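Local coordinates for putative flagellar protein FliS (PDB 4YOK) that is of unknown function but combines a transthyretin-clan N-terminal domain with an E-set-clan C-terminal domain, despite a name suggesting a flagellar role, at residues 115-120 / 164-169; 133-138 / 150-155. All coordinates share one frame; numbering follows the deposited sequence.

Contact 1: residues 115-120 / 164-169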
loop_
_atom_site.group_PDB
_atom_site.type_symbol
_atom_site.label_atom_id
_atom_site.label_comp_id
_atom_site.label_asym_id
_atom_site.label_seq_id
_atom_site.Cartn_x
_atom_site.Cartn_y
_atom_site.Cartn_z
ATOM N N ALA A 115 -15.238 17.702 -11.691
ATOM C CA ALA A 115 -15.029 16.274 -11.441
ATOM C C ALA A 115 -13.580 15.842 -11.278
ATOM O O ALA A 115 -12.664 16.503 -11.754
ATOM C CB ALA A 115 -15.615 15.491 -12.607
HETATM N N MSE A 116 -13.404 14.701 -10.610
HETATM C CA MSE A 116 -12.153 13.977 -10.570
HETATM C C MSE A 116 -12.300 12.890 -11.615
HETATM O O MSE A 116 -13.244 12.083 -11.530
HETATM C CB MSE A 116 -11.840 13.403 -9.195
HETATM C CG MSE A 116 -10.653 12.462 -9.266
HETATM SE SE MSE A 116 -10.179 11.790 -7.526
HETATM C CE MSE A 116 -8.683 10.758 -8.089
ATOM N N ASN A 117 -11.424 12.913 -12.618
ATOM C CA ASN A 117 -11.384 11.945 -13.718
ATOM C C ASN A 117 -10.231 10.980 -13.481
ATOM O O ASN A 117 -9.119 11.407 -13.149
ATOM C CB ASN A 117 -11.247 12.682 -15.060
ATOM C CG ASN A 117 -12.407 13.623 -15.305
ATOM O OD1 ASN A 117 -13.571 13.236 -15.218
ATOM N ND2 ASN A 117 -12.133 14.882 -15.587
ATOM N N ALA A 118 -10.512 9.680 -13.588
ATOM C CA ALA A 118 -9.516 8.634 -13.360
ATOM C C ALA A 118 -9.675 7.533 -14.402
ATOM O O ALA A 118 -10.750 6.933 -14.527
ATOM C CB ALA A 118 -9.648 8.063 -11.942
ATOM N N SER A 119 -8.636 7.349 -15.221
ATOM C CA SER A 119 -8.584 6.270 -16.197
ATOM C C SER A 119 -7.402 5.409 -15.812
ATOM O O SER A 119 -6.341 5.956 -15.522
ATOM C CB SER A 119 -8.429 6.824 -17.614
ATOM O OG SER A 119 -9.661 7.404 -18.002
ATOM N N PHE A 120 -7.583 4.083 -15.744
ATOM C CA PHE A 120 -6.505 3.167 -15.350
ATOM C C PHE A 120 -6.892 1.747 -15.676
ATOM O O PHE A 120 -8.025 1.491 -16.112
ATOM C CB PHE A 120 -6.133 3.306 -13.843
ATOM C CG PHE A 120 -7.297 3.177 -12.884
ATOM C CD1 PHE A 120 -8.109 4.270 -12.600
ATOM C CD2 PHE A 120 -7.519 1.994 -12.192
ATOM C CE1 PHE A 120 -9.174 4.157 -11.708
ATOM C CE2 PHE A 120 -8.573 1.889 -11.274
ATOM C CZ PHE A 120 -9.421 2.957 -11.076
ATOM N N ASN A 164 -12.763 3.658 -16.461
ATOM C CA ASN A 164 -12.959 5.085 -16.766
ATOM C C ASN A 164 -14.004 5.661 -15.807
ATOM O O ASN A 164 -15.189 5.383 -15.953
ATOM C CB ASN A 164 -13.368 5.266 -18.246
ATOM C CG ASN A 164 -13.324 6.691 -18.728
ATOM O OD1 ASN A 164 -12.459 7.475 -18.327
ATOM N ND2 ASN A 164 -14.207 7.041 -19.661
ATOM N N LEU A 165 -13.557 6.388 -14.782
ATOM C CA LEU A 165 -14.431 6.904 -13.721
ATOM C C LEU A 165 -14.384 8.418 -13.605
ATOM O O LEU A 165 -13.352 9.051 -13.866
ATOM C CB LEU A 165 -14.046 6.282 -12.359
ATOM C CG LEU A 165 -13.897 4.752 -12.321
ATOM C CD1 LEU A 165 -13.345 4.271 -10.994
ATOM C CD2 LEU A 165 -15.222 4.039 -12.590
ATOM N N SER A 166 -15.526 8.997 -13.214
ATOM C CA SER A 166 -15.663 10.437 -12.960
ATOM C C SER A 166 -16.440 10.611 -11.684
ATOM O O SER A 166 -17.543 10.080 -11.562
ATOM C CB SER A 166 -16.339 11.158 -14.120
ATOM O OG SER A 166 -15.439 11.293 -15.203
ATOM N N ALA A 167 -15.836 11.271 -10.712
ATOM C CA ALA A 167 -16.451 11.516 -9.402
ATOM C C ALA A 167 -16.810 12.984 -9.310
ATOM O O ALA A 167 -15.983 13.842 -9.650
ATOM C CB ALA A 167 -15.497 11.112 -8.278
ATOM N N ASP A 168 -18.045 13.280 -8.892
ATOM C CA ASP A 168 -18.522 14.662 -8.816
ATOM C C ASP A 168 -17.935 15.361 -7.588
ATOM O O ASP A 168 -18.311 15.051 -6.462
ATOM C CB ASP A 168 -20.056 14.679 -8.769
ATOM C CG ASP A 168 -20.682 16.052 -8.863
ATOM O OD1 ASP A 168 -19.927 17.048 -8.914
ATOM O OD2 ASP A 168 -21.903 16.123 -9.003
ATOM N N ILE A 169 -17.017 16.315 -7.813
ATOM C CA ILE A 169 -16.391 17.066 -6.721
ATOM C C ILE A 169 -16.976 18.494 -6.642
ATOM O O ILE A 169 -16.474 19.312 -5.870
ATOM C CB ILE A 169 -14.844 17.096 -6.889
ATOM C CG1 ILE A 169 -14.457 17.800 -8.223
ATOM C CG2 ILE A 169 -14.223 15.675 -6.752
ATOM C CD1 ILE A 169 -12.878 18.174 -8.368
#
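Met-116 and Ala-167 form an antiparallel hydrogen-bonded pair: Met-116 N donates to Ala-167 O at 2.9 Å, and Ala-167 N returns the bond to Met-116 O at 2.8 Å. Two residues on, Ala-118 and Leu-165 repeat the pattern. There the bond from Leu-165 N to Ala-118 O is almost straight, with an N-H...O angle of 176°.

On the polar face, the hydroxyl of Ser-166 donates to the side-chain carbonyl of Asn-117, OG to OD1 at 2.7 Å and in the carbonyl plane. With its CG opposite the carbonyl carbon (chi1 -60°), Asn-117 leans its amide toward the neighbouring strand, which brings OD1 to the hydroxyl. Further along this face, Ser-119 OG and Asn-164 OD1 lie 2.8 Å apart.

The other face is apolar. Leu-165 crosses Phe-120 obliquely, its CD1 4.1 Å from ring atom CZ. Just past the end of strand 161-168, the Ile-169 side chain reaches over the start of strand 115-124, with its CG1 3.6 Å from Ala-115 N and its CG2 4.1 Å from the CB of Met-116, which is present as selenomethionine. The extended Met-116 side chain then carries its selenium away from the pairing strand.

The chemistry thus splits by face: one side-chain hydrogen bond, from Ser-166 to Asn-117, spans the polar side of this three-stranded sheet, while aliphatic and aromatic groups turn inward, as expected for one layer of a beta sandwich.

Contact 2: residues 133-138 / 150-155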
loop_
_atom_site.group_PDB
_atom_site.type_symbol
_atom_site.label_atom_id
_atom_site.label_comp_id
_atom_site.label_asym_id
_atom_site.label_seq_id
_atom_site.Cartn_x
_atom_site.Cartn_y
_atom_site.Cartn_z
ATOM N N ARG A 133 -14.468 -3.033 -4.027
ATOM C CA ARG A 133 -14.711 -1.639 -4.360
ATOM C C ARG A 133 -13.472 -0.984 -4.936
ATOM O O ARG A 133 -12.348 -1.430 -4.695
ATOM C CB ARG A 133 -15.235 -0.817 -3.152
ATOM C CG ARG A 133 -14.314 -0.719 -1.966
ATOM C CD ARG A 133 -14.943 0.171 -0.915
ATOM N NE ARG A 133 -14.078 0.319 0.252
ATOM C CZ ARG A 133 -14.278 -0.284 1.420
ATOM N NH1 ARG A 133 -15.330 -1.073 1.597
ATOM N NH2 ARG A 133 -13.436 -0.088 2.428
ATOM N N VAL A 134 -13.714 0.063 -5.722
ATOM C CA VAL A 134 -12.702 0.933 -6.303
ATOM C C VAL A 134 -12.941 2.320 -5.686
ATOM O O VAL A 134 -14.093 2.770 -5.582
ATOM C CB VAL A 134 -12.765 0.914 -7.845
ATOM C CG1 VAL A 134 -11.777 1.899 -8.438
ATOM C CG2 VAL A 134 -12.488 -0.498 -8.368
HETATM N N MSE A 135 -11.868 2.988 -5.283
HETATM C CA MSE A 135 -11.976 4.282 -4.598
HETATM C C MSE A 135 -11.171 5.360 -5.301
HETATM O O MSE A 135 -10.010 5.142 -5.667
HETATM C CB MSE A 135 -11.497 4.166 -3.128
HETATM C CG MSE A 135 -12.284 3.141 -2.324
HETATM SE SE MSE A 135 -11.422 2.832 -0.613
HETATM C CE MSE A 135 -10.037 1.541 -1.318
ATOM N N LEU A 136 -11.807 6.516 -5.499
ATOM C CA LEU A 136 -11.200 7.730 -6.055
ATOM C C LEU A 136 -10.974 8.639 -4.872
ATOM O O LEU A 136 -11.915 8.893 -4.122
ATOM C CB LEU A 136 -12.106 8.357 -7.129
ATOM C CG LEU A 136 -11.767 7.989 -8.582
ATOM C CD1 LEU A 136 -11.782 6.491 -8.823
ATOM C CD2 LEU A 136 -12.630 8.749 -9.568
ATOM N N LEU A 137 -9.713 9.042 -4.635
ATOM C CA LEU A 137 -9.342 9.818 -3.458
ATOM C C LEU A 137 -8.590 11.084 -3.771
ATOM O O LEU A 137 -7.768 11.116 -4.698
ATOM C CB LEU A 137 -8.434 8.950 -2.540
ATOM C CG LEU A 137 -8.944 7.558 -2.165
ATOM C CD1 LEU A 137 -7.800 6.652 -1.685
ATOM C CD2 LEU A 137 -10.061 7.644 -1.134
ATOM N N LEU A 138 -8.835 12.127 -2.959
ATOM C CA LEU A 138 -8.084 13.376 -2.996
ATOM C C LEU A 138 -7.646 13.709 -1.577
ATOM O O LEU A 138 -8.375 13.420 -0.620
ATOM C CB LEU A 138 -8.861 14.562 -3.597
ATOM C CG LEU A 138 -9.238 14.463 -5.087
ATOM C CD1 LEU A 138 -10.315 15.495 -5.445
ATOM C CD2 LEU A 138 -8.009 14.654 -5.989
ATOM N N LEU A 150 -9.451 14.026 1.876
ATOM C CA LEU A 150 -10.348 15.172 1.872
ATOM C C LEU A 150 -11.626 14.844 1.088
ATOM O O LEU A 150 -12.673 15.478 1.275
ATOM C CB LEU A 150 -9.576 16.324 1.198
ATOM C CG LEU A 150 -10.094 17.710 1.411
ATOM C CD1 LEU A 150 -9.759 18.194 2.804
ATOM C CD2 LEU A 150 -9.471 18.654 0.401
ATOM N N TYR A 151 -11.528 13.877 0.161
ATOM C CA TYR A 151 -12.635 13.454 -0.695
ATOM C C TYR A 151 -12.446 11.994 -1.048
ATOM O O TYR A 151 -11.325 11.581 -1.369
ATOM C CB TYR A 151 -12.691 14.300 -1.996
ATOM C CG TYR A 151 -13.750 13.833 -2.973
ATOM C CD1 TYR A 151 -15.054 14.323 -2.903
ATOM C CD2 TYR A 151 -13.455 12.897 -3.964
ATOM C CE1 TYR A 151 -16.043 13.878 -3.776
ATOM C CE2 TYR A 151 -14.438 12.452 -4.858
ATOM C CZ TYR A 151 -15.734 12.934 -4.746
ATOM O OH TYR A 151 -16.727 12.519 -5.606
ATOM N N ARG A 152 -13.553 11.229 -1.014
ATOM C CA ARG A 152 -13.548 9.819 -1.357
ATOM C C ARG A 152 -14.849 9.499 -2.047
ATOM O O ARG A 152 -15.911 9.893 -1.551
ATOM C CB ARG A 152 -13.374 8.938 -0.083
ATOM C CG ARG A 152 -13.543 7.427 -0.366
ATOM C CD ARG A 152 -13.243 6.583 0.878
ATOM N NE ARG A 152 -13.825 5.245 0.758
ATOM C CZ ARG A 152 -13.848 4.349 1.745
ATOM N NH1 ARG A 152 -13.270 4.619 2.911
ATOM N NH2 ARG A 152 -14.455 3.182 1.577
ATOM N N GLN A 153 -14.771 8.778 -3.171
ATOM C CA GLN A 153 -15.965 8.278 -3.864
ATOM C C GLN A 153 -15.718 6.825 -4.218
ATOM O O GLN A 153 -14.735 6.529 -4.905
ATOM C CB GLN A 153 -16.309 9.109 -5.117
ATOM C CG GLN A 153 -17.575 8.578 -5.865
ATOM C CD GLN A 153 -18.837 8.727 -5.041
ATOM O OE1 GLN A 153 -19.073 9.756 -4.405
ATOM N NE2 GLN A 153 -19.612 7.670 -4.943
ATOM N N ASP A 154 -16.602 5.924 -3.761
ATOM C CA ASP A 154 -16.499 4.484 -4.050
ATOM C C ASP A 154 -17.362 4.084 -5.222
ATOM O O ASP A 154 -18.416 4.676 -5.466
ATOM C CB ASP A 154 -16.908 3.652 -2.830
ATOM C CG ASP A 154 -16.018 3.818 -1.607
ATOM O OD1 ASP A 154 -14.990 4.536 -1.703
ATOM O OD2 ASP A 154 -16.348 3.239 -0.564
ATOM N N PHE A 155 -16.904 3.056 -5.952
ATOM C CA PHE A 155 -17.574 2.423 -7.108
ATOM C C PHE A 155 -17.581 0.927 -6.781
ATOM O O PHE A 155 -16.524 0.363 -6.485
ATOM C CB PHE A 155 -16.850 2.774 -8.429
ATOM C CG PHE A 155 -16.836 4.258 -8.763
ATOM C CD1 PHE A 155 -15.870 5.105 -8.219
ATOM C CD2 PHE A 155 -17.820 4.817 -9.574
ATOM C CE1 PHE A 155 -15.888 6.482 -8.488
ATOM C CE2 PHE A 155 -17.826 6.191 -9.857
ATOM C CZ PHE A 155 -16.854 7.014 -9.320
#
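Extended from CG to NE, with chi1 at 173°, Arg-152 reaches obliquely forward and across toward strand 131-139, bringing its guanidinium beside Asp-154 and against Met-135, a selenomethionine whose bend at chi3 (-81°) swings the selenium close. SE lies above that guanidinium, displaced from its centre, 3.7 Å from Arg-152 NE. Arg-152 and the Asp-154 carboxylate form a bidentate pair: NE meets OD1 at 2.8 Å in a nearly straight bond, and NH2 meets OD2 at 2.9 Å, each oxygen using its syn lone pair. Arg-133 joins from the opposite strand by charge alone, its NE 3.8 Å from Asp-154 OD2 in a long salt bridge; no N-H points at the oxygen. Arg-133 NE and Arg-152 NH2, two donors with no bond between them, come within 3.2 Å, and the shared carboxylate probably offsets the charges. A leucine in place of Arg-152 would probably leave the Asp-154 carboxylate without its two-pronged mate and freer to turn.

Leu-137 CD2 packs 3.6 Å from CG of the Arg-152 stem. Val-134 with Phe-155 and Leu-136 with Gln-153 are antiparallel pairs hydrogen-bonded both ways, and Leu-138 N bonds to Tyr-151 O. At the hairpin's loop end, a classic beta bulge sets Leu-150 and Tyr-151 opposite Leu-138, whose O accepts from Leu-150 N at 2.8 Å and more distantly from Tyr-151 N.

Strand 151-155 edges the four-stranded sheet. Strand 131-139 lies between it and strand 182-189, while Val-134 and Leu-136 pack on Leu-165 of strand 161-168.

Contacts 1 and 2 belong to the two facing sheets of the C-terminal domain, their centres about 9 Å apart. Along the chain the segments run 115-120, 133-138, 150-155, 164-169, so the hairpin of contact 2 is completed between the two strands that contact 1 pairs. Each sheet contributes a local pair: central strand 115-124 with edge strand 161-168, and inner strand 131-139 with edge strand 151-155. The layers meet where Leu-165 CD1 packs 3.5 Å from Leu-136 CD1, and a probable hydrogen bond joins Tyr-151 OH to Asp-168 O. Both contacts therefore help build one sandwich core, consistent with the E-set assignment of this region.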